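Local coordinates for acyl-CoA thioester hydrolase ybgC (Escherichia coli K-12, PDB 3GRH), which is a putative thioesterase of the outer membrane, built on the pectinesterase fold but neither binding pectin nor showing pectinesterase activity, at residues A[310-315]-A[340-345]; A[142-147]-A[206-211]. All coordinates share one frame; numbering follows the deposited sequence.

Contact 1: A[310-315]-A[340-345]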
loop_
_atom_site.group_PDB
_atom_site.type_symbol
_atom_site.label_atom_id
_atom_site.label_comp_id
_atom_site.label_asym_id
_atom_site.label_seq_id
_atom_site.Cartn_x
_atom_site.Cartn_y
_atom_site.Cartn_z
ATOM N N ALA A 310 -7.558 0.534 4.577
ATOM C CA ALA A 310 -8.791 -0.073 4.058
ATOM C C ALA A 310 -8.504 -1.416 3.439
ATOM O O ALA A 310 -8.456 -1.572 2.197
ATOM C CB ALA A 310 -9.394 0.862 3.005
ATOM N N PRO A 311 -8.210 -2.380 4.285
ATOM C CA PRO A 311 -7.919 -3.712 3.842
ATOM C C PRO A 311 -9.191 -4.426 3.287
ATOM O O PRO A 311 -10.327 -4.284 3.838
ATOM C CB PRO A 311 -7.411 -4.380 5.107
ATOM C CG PRO A 311 -7.920 -3.637 6.185
ATOM C CD PRO A 311 -8.182 -2.259 5.743
ATOM N N ALA A 312 -8.942 -5.229 2.273
ATOM C CA ALA A 312 -9.916 -6.035 1.574
ATOM C C ALA A 312 -9.608 -7.539 1.733
ATOM O O ALA A 312 -9.887 -8.368 0.852
ATOM C CB ALA A 312 -9.990 -5.667 0.082
ATOM N N THR A 313 -8.967 -7.901 2.814
ATOM C CA THR A 313 -8.493 -9.211 3.075
ATOM C C THR A 313 -9.669 -10.233 3.028
ATOM O O THR A 313 -10.739 -10.044 3.652
ATOM C CB THR A 313 -7.923 -9.246 4.457
ATOM O OG1 THR A 313 -7.186 -8.035 4.712
ATOM C CG2 THR A 313 -7.005 -10.529 4.684
ATOM N N LEU A 314 -9.430 -11.378 2.396
ATOM C CA LEU A 314 -10.425 -12.397 2.283
ATOM C C LEU A 314 -10.668 -12.982 3.674
ATOM O O LEU A 314 -9.767 -13.101 4.471
ATOM C CB LEU A 314 -9.943 -13.522 1.358
ATOM C CG LEU A 314 -9.928 -13.078 -0.077
ATOM C CD1 LEU A 314 -9.085 -14.056 -0.907
ATOM C CD2 LEU A 314 -11.333 -12.949 -0.584
ATOM N N SER A 315 -11.910 -13.376 3.947
ATOM C CA SER A 315 -12.244 -13.775 5.330
ATOM C C SER A 315 -11.602 -15.080 5.752
ATOM O O SER A 315 -11.418 -15.302 6.964
ATOM C CB SER A 315 -13.749 -13.947 5.524
ATOM O OG SER A 315 -14.475 -12.746 5.361
ATOM N N ARG A 340 -10.954 1.335 8.003
ATOM C CA ARG A 340 -12.309 0.744 7.807
ATOM C C ARG A 340 -12.127 -0.398 6.846
ATOM O O ARG A 340 -11.177 -0.482 6.079
ATOM C CB ARG A 340 -13.335 1.705 7.259
ATOM C CG ARG A 340 -12.933 2.333 5.970
ATOM C CD ARG A 340 -13.962 3.337 5.537
ATOM N NE ARG A 340 -13.645 3.955 4.256
ATOM C CZ ARG A 340 -14.453 4.797 3.616
ATOM N NH1 ARG A 340 -15.639 5.157 4.118
ATOM N NH2 ARG A 340 -14.090 5.284 2.443
ATOM N N SER A 341 -12.993 -1.389 6.940
ATOM C CA SER A 341 -12.842 -2.515 6.042
ATOM C C SER A 341 -13.375 -2.180 4.659
ATOM O O SER A 341 -14.373 -1.472 4.530
ATOM C CB SER A 341 -13.600 -3.735 6.635
ATOM O OG SER A 341 -13.538 -4.893 5.771
ATOM N N LEU A 342 -12.682 -2.658 3.625
ATOM C CA LEU A 342 -13.069 -2.428 2.230
ATOM C C LEU A 342 -13.821 -3.673 1.783
ATOM O O LEU A 342 -13.225 -4.640 1.316
ATOM C CB LEU A 342 -11.808 -2.180 1.365
ATOM C CG LEU A 342 -11.923 -1.951 -0.121
ATOM C CD1 LEU A 342 -12.851 -0.801 -0.392
ATOM C CD2 LEU A 342 -10.552 -1.650 -0.699
ATOM N N ASP A 343 -15.153 -3.639 1.982
ATOM C CA ASP A 343 -15.994 -4.822 1.823
ATOM C C ASP A 343 -16.427 -4.967 0.351
ATOM O O ASP A 343 -17.564 -4.753 -0.030
ATOM C CB ASP A 343 -17.188 -4.739 2.737
ATOM C CG ASP A 343 -16.895 -5.094 4.161
ATOM O OD1 ASP A 343 -15.727 -5.407 4.530
ATOM O OD2 ASP A 343 -17.905 -5.049 4.916
ATOM N N VAL A 344 -15.475 -5.358 -0.469
ATOM C CA VAL A 344 -15.627 -5.411 -1.921
ATOM C C VAL A 344 -16.500 -6.563 -2.396
ATOM O O VAL A 344 -17.135 -6.512 -3.498
ATOM C CB VAL A 344 -14.262 -5.467 -2.617
ATOM C CG1 VAL A 344 -13.614 -4.097 -2.637
ATOM C CG2 VAL A 344 -13.327 -6.503 -2.004
ATOM N N ASP A 345 -16.585 -7.597 -1.567
ATOM C CA ASP A 345 -17.338 -8.776 -1.851
ATOM C C ASP A 345 -17.748 -9.464 -0.537
ATOM O O ASP A 345 -17.271 -9.097 0.530
ATOM C CB ASP A 345 -16.518 -9.683 -2.819
ATOM C CG ASP A 345 -15.184 -10.135 -2.238
ATOM O OD1 ASP A 345 -15.165 -10.338 -1.016
ATOM O OD2 ASP A 345 -14.168 -10.295 -2.984
#
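Pro311 and Leu342 join the parallel strands 307-311 and 337-342 near their C-terminal ends through one backbone hydrogen bond, Leu342 N to Pro311 O, 2.9 Å long and nearly straight at hydrogen (170°), although the donor stands above the carbonyl plane rather than on a lone pair. Nearer the start of the pair, Ala310 CA turns its hydrogen to Arg340 O at 3.2 Å, a CA-H...O contact, and Pro311 CD rests on the same carbonyl oxygen. Leu342 is central to the side-chain packing: its CB rests 3.5 Å from Ala310 O and 4.2 Å from Ala310 CB, and CG, anti to the backbone N (chi1 178°), carries the CD2 branch to Ala312 CB at 4.1 Å. Val344 CG2 reaches that methyl as well, at 4.0 Å, so Ala312 CB meets both branched side chains. Beyond the bonded pair, 340-345 bends through an inverse gamma turn centred on Asp343, whose OD1 takes a 2.6 Å hydrogen bond from Ser341 OG, while OD2 forms a salt bridge with Arg377. Arg340, by similarity a substrate-binding residue, has its CB pointing away from 310-315, and its NE makes a salt bridge with Asp280, the predicted nucleophile. In the right-handed parallel beta-helix of this family, strand 307-311 lies between strands 283-284 and 337-342; Ala310 makes backbone hydrogen bonds with Val282 and Gly284, and strand 369-373 follows, where Val373 touches Leu342.

Contact 2: A[142-147]-A[206-211]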
loop_
_atom_site.group_PDB
_atom_site.type_symbol
_atom_site.label_atom_id
_atom_site.label_comp_id
_atom_site.label_asym_id
_atom_site.label_seq_id
_atom_site.Cartn_x
_atom_site.Cartn_y
_atom_site.Cartn_z
ATOM N N VAL A 142 13.405 12.611 -7.216
ATOM C CA VAL A 142 12.964 11.911 -8.404
ATOM C C VAL A 142 11.441 11.824 -8.230
ATOM O O VAL A 142 10.986 11.133 -7.327
ATOM C CB VAL A 142 13.608 10.524 -8.516
ATOM C CG1 VAL A 142 12.848 9.680 -9.560
ATOM C CG2 VAL A 142 15.079 10.658 -8.801
ATOM N N LYS A 143 10.674 12.442 -9.110
ATOM C CA LYS A 143 9.209 12.534 -8.998
ATOM C C LYS A 143 8.580 11.866 -10.196
ATOM O O LYS A 143 8.831 12.254 -11.297
ATOM C CB LYS A 143 8.759 13.964 -8.995
ATOM C CG LYS A 143 9.275 14.765 -7.807
ATOM C CD LYS A 143 8.799 16.187 -7.802
ATOM C CE LYS A 143 9.134 17.014 -6.590
ATOM N NZ LYS A 143 10.596 17.494 -6.586
ATOM N N ILE A 144 7.770 10.883 -9.961
ATOM C CA ILE A 144 7.023 10.170 -10.980
ATOM C C ILE A 144 5.560 10.497 -10.771
ATOM O O ILE A 144 5.055 10.362 -9.662
ATOM C CB ILE A 144 7.193 8.666 -10.785
ATOM C CG1 ILE A 144 8.648 8.291 -11.019
ATOM C CG2 ILE A 144 6.198 7.910 -11.730
ATOM C CD1 ILE A 144 8.859 6.785 -10.643
ATOM N N GLY A 145 4.884 11.053 -11.760
ATOM C CA GLY A 145 3.516 11.483 -11.505
ATOM C C GLY A 145 2.680 11.611 -12.767
ATOM O O GLY A 145 3.141 11.762 -13.892
ATOM N N LEU A 146 1.398 11.544 -12.532
ATOM C CA LEU A 146 0.371 11.826 -13.550
ATOM C C LEU A 146 -0.948 12.047 -12.750
ATOM O O LEU A 146 -1.039 11.568 -11.619
ATOM C CB LEU A 146 0.177 10.674 -14.552
ATOM C CG LEU A 146 -0.558 10.955 -15.812
ATOM C CD1 LEU A 146 0.238 11.951 -16.658
ATOM C CD2 LEU A 146 -0.842 9.644 -16.548
ATOM N N SER A 147 -1.928 12.736 -13.320
ATOM C CA SER A 147 -3.238 12.910 -12.686
ATOM C C SER A 147 -4.208 11.969 -13.327
ATOM O O SER A 147 -4.508 12.091 -14.505
ATOM C CB SER A 147 -3.759 14.329 -12.855
ATOM O OG SER A 147 -2.918 15.246 -12.197
ATOM N N GLN A 206 13.208 2.130 -4.531
ATOM C CA GLN A 206 13.977 2.826 -3.513
ATOM C C GLN A 206 14.242 4.280 -3.908
ATOM O O GLN A 206 14.649 4.533 -5.039
ATOM C CB GLN A 206 15.263 2.093 -3.257
ATOM C CG GLN A 206 16.098 2.709 -2.127
ATOM C CD GLN A 206 17.199 1.820 -1.664
ATOM O OE1 GLN A 206 18.368 1.917 -2.187
ATOM N NE2 GLN A 206 16.910 0.958 -0.707
ATOM N N ASN A 207 14.148 5.212 -2.955
ATOM C CA ASN A 207 14.671 6.547 -3.104
ATOM C C ASN A 207 14.046 7.328 -4.235
ATOM O O ASN A 207 14.687 7.984 -5.040
ATOM C CB ASN A 207 16.200 6.597 -3.187
ATOM C CG ASN A 207 16.733 7.990 -2.950
ATOM O OD1 ASN A 207 16.228 8.722 -2.040
ATOM N ND2 ASN A 207 17.825 8.323 -3.618
ATOM N N LEU A 208 12.714 7.326 -4.282
ATOM C CA LEU A 208 11.963 8.065 -5.275
ATOM C C LEU A 208 10.581 8.401 -4.756
ATOM O O LEU A 208 10.216 7.976 -3.682
ATOM C CB LEU A 208 11.842 7.363 -6.600
ATOM C CG LEU A 208 11.511 5.916 -6.613
ATOM C CD1 LEU A 208 10.030 5.714 -6.398
ATOM C CD2 LEU A 208 11.956 5.290 -7.864
ATOM N N THR A 209 9.868 9.220 -5.517
ATOM C CA THR A 209 8.537 9.717 -5.155
ATOM C C THR A 209 7.607 9.320 -6.244
ATOM O O THR A 209 7.886 9.518 -7.401
ATOM C CB THR A 209 8.496 11.253 -4.981
ATOM O OG1 THR A 209 9.382 11.539 -3.876
ATOM C CG2 THR A 209 7.093 11.747 -4.629
ATOM N N ILE A 210 6.461 8.791 -5.836
ATOM C CA ILE A 210 5.380 8.436 -6.803
ATOM C C ILE A 210 4.114 9.160 -6.348
ATOM O O ILE A 210 3.760 9.090 -5.200
ATOM C CB ILE A 210 5.101 6.981 -6.871
ATOM C CG1 ILE A 210 6.315 6.202 -7.414
ATOM C CG2 ILE A 210 3.879 6.766 -7.767
ATOM C CD1 ILE A 210 6.334 4.702 -7.077
ATOM N N GLU A 211 3.511 9.948 -7.246
ATOM C CA GLU A 211 2.402 10.850 -6.856
ATOM C C GLU A 211 1.317 10.723 -7.932
ATOM O O GLU A 211 1.593 10.806 -9.113
ATOM C CB GLU A 211 2.901 12.289 -6.726
ATOM C CG GLU A 211 1.864 13.280 -6.297
ATOM C CD GLU A 211 2.393 14.620 -5.858
ATOM O OE1 GLU A 211 3.308 14.622 -4.992
ATOM O OE2 GLU A 211 1.848 15.649 -6.319
#
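Ile144 and Ile210 lie side by side and point the same way, as paired residues do on neighbouring parallel strands of a beta-helix, the fold to which strands 142-146 and 208-212 belong. Ile144 CD1 comes 4.2 Å from Ile210 CG1; in both residues CG1 is anti to the carbonyl carbon (chi1 -65° in each), which keeps the two chains aligned. Ile144 CD1 also approaches Leu208 CD2, at 4.4 Å, joining a buried apolar row. At the start of the pair the fit differs: Val142 and Leu208 meet at a slant, with Val142 CG1 3.9 Å from Leu208 CB. The opposite face bears Lys143, Thr209 and Glu211. There Thr209 CB lies 3.4 Å from Val142 O, while OG1 bonds to Pro139 O and Asn241 ND2, so this buried hydroxyl is held from the loop before strand 142-146 and from the adjoining strand 240-243. Lys143 sends NZ back to Ile140 O. The ladder between the two strands alternates its donors: Thr209 N to Val142 O, Ile144 N to Thr209 O, Glu211 N to Ile144 O. At its far end, where glycine has no side chain, Gly145 CA comes 3.1 Å from Glu211 O in a CA-H...O contact.

From the N terminus the chain first passes through 142-147, runs through helices 154-161 and 174-181 and strand 196-198, and returns at 206-211, where contact 2 closes a loop with 58 residues between its segments. It then winds on to 310-315, and contact 1 closes after only 24 intervening residues, ten of them strand and none helix. The two loops are in series, neither enclosing nor crossing the other. Contact 2 sets 208-212 beside 142-146 and contact 1 sets 337-342 beside 307-311, on opposite sides of the chain's centre, with contact centres 27 Å apart. Contact 1 holds the probable substrate-binding arginine; contact 2 lies away from it and from the predicted nucleophile.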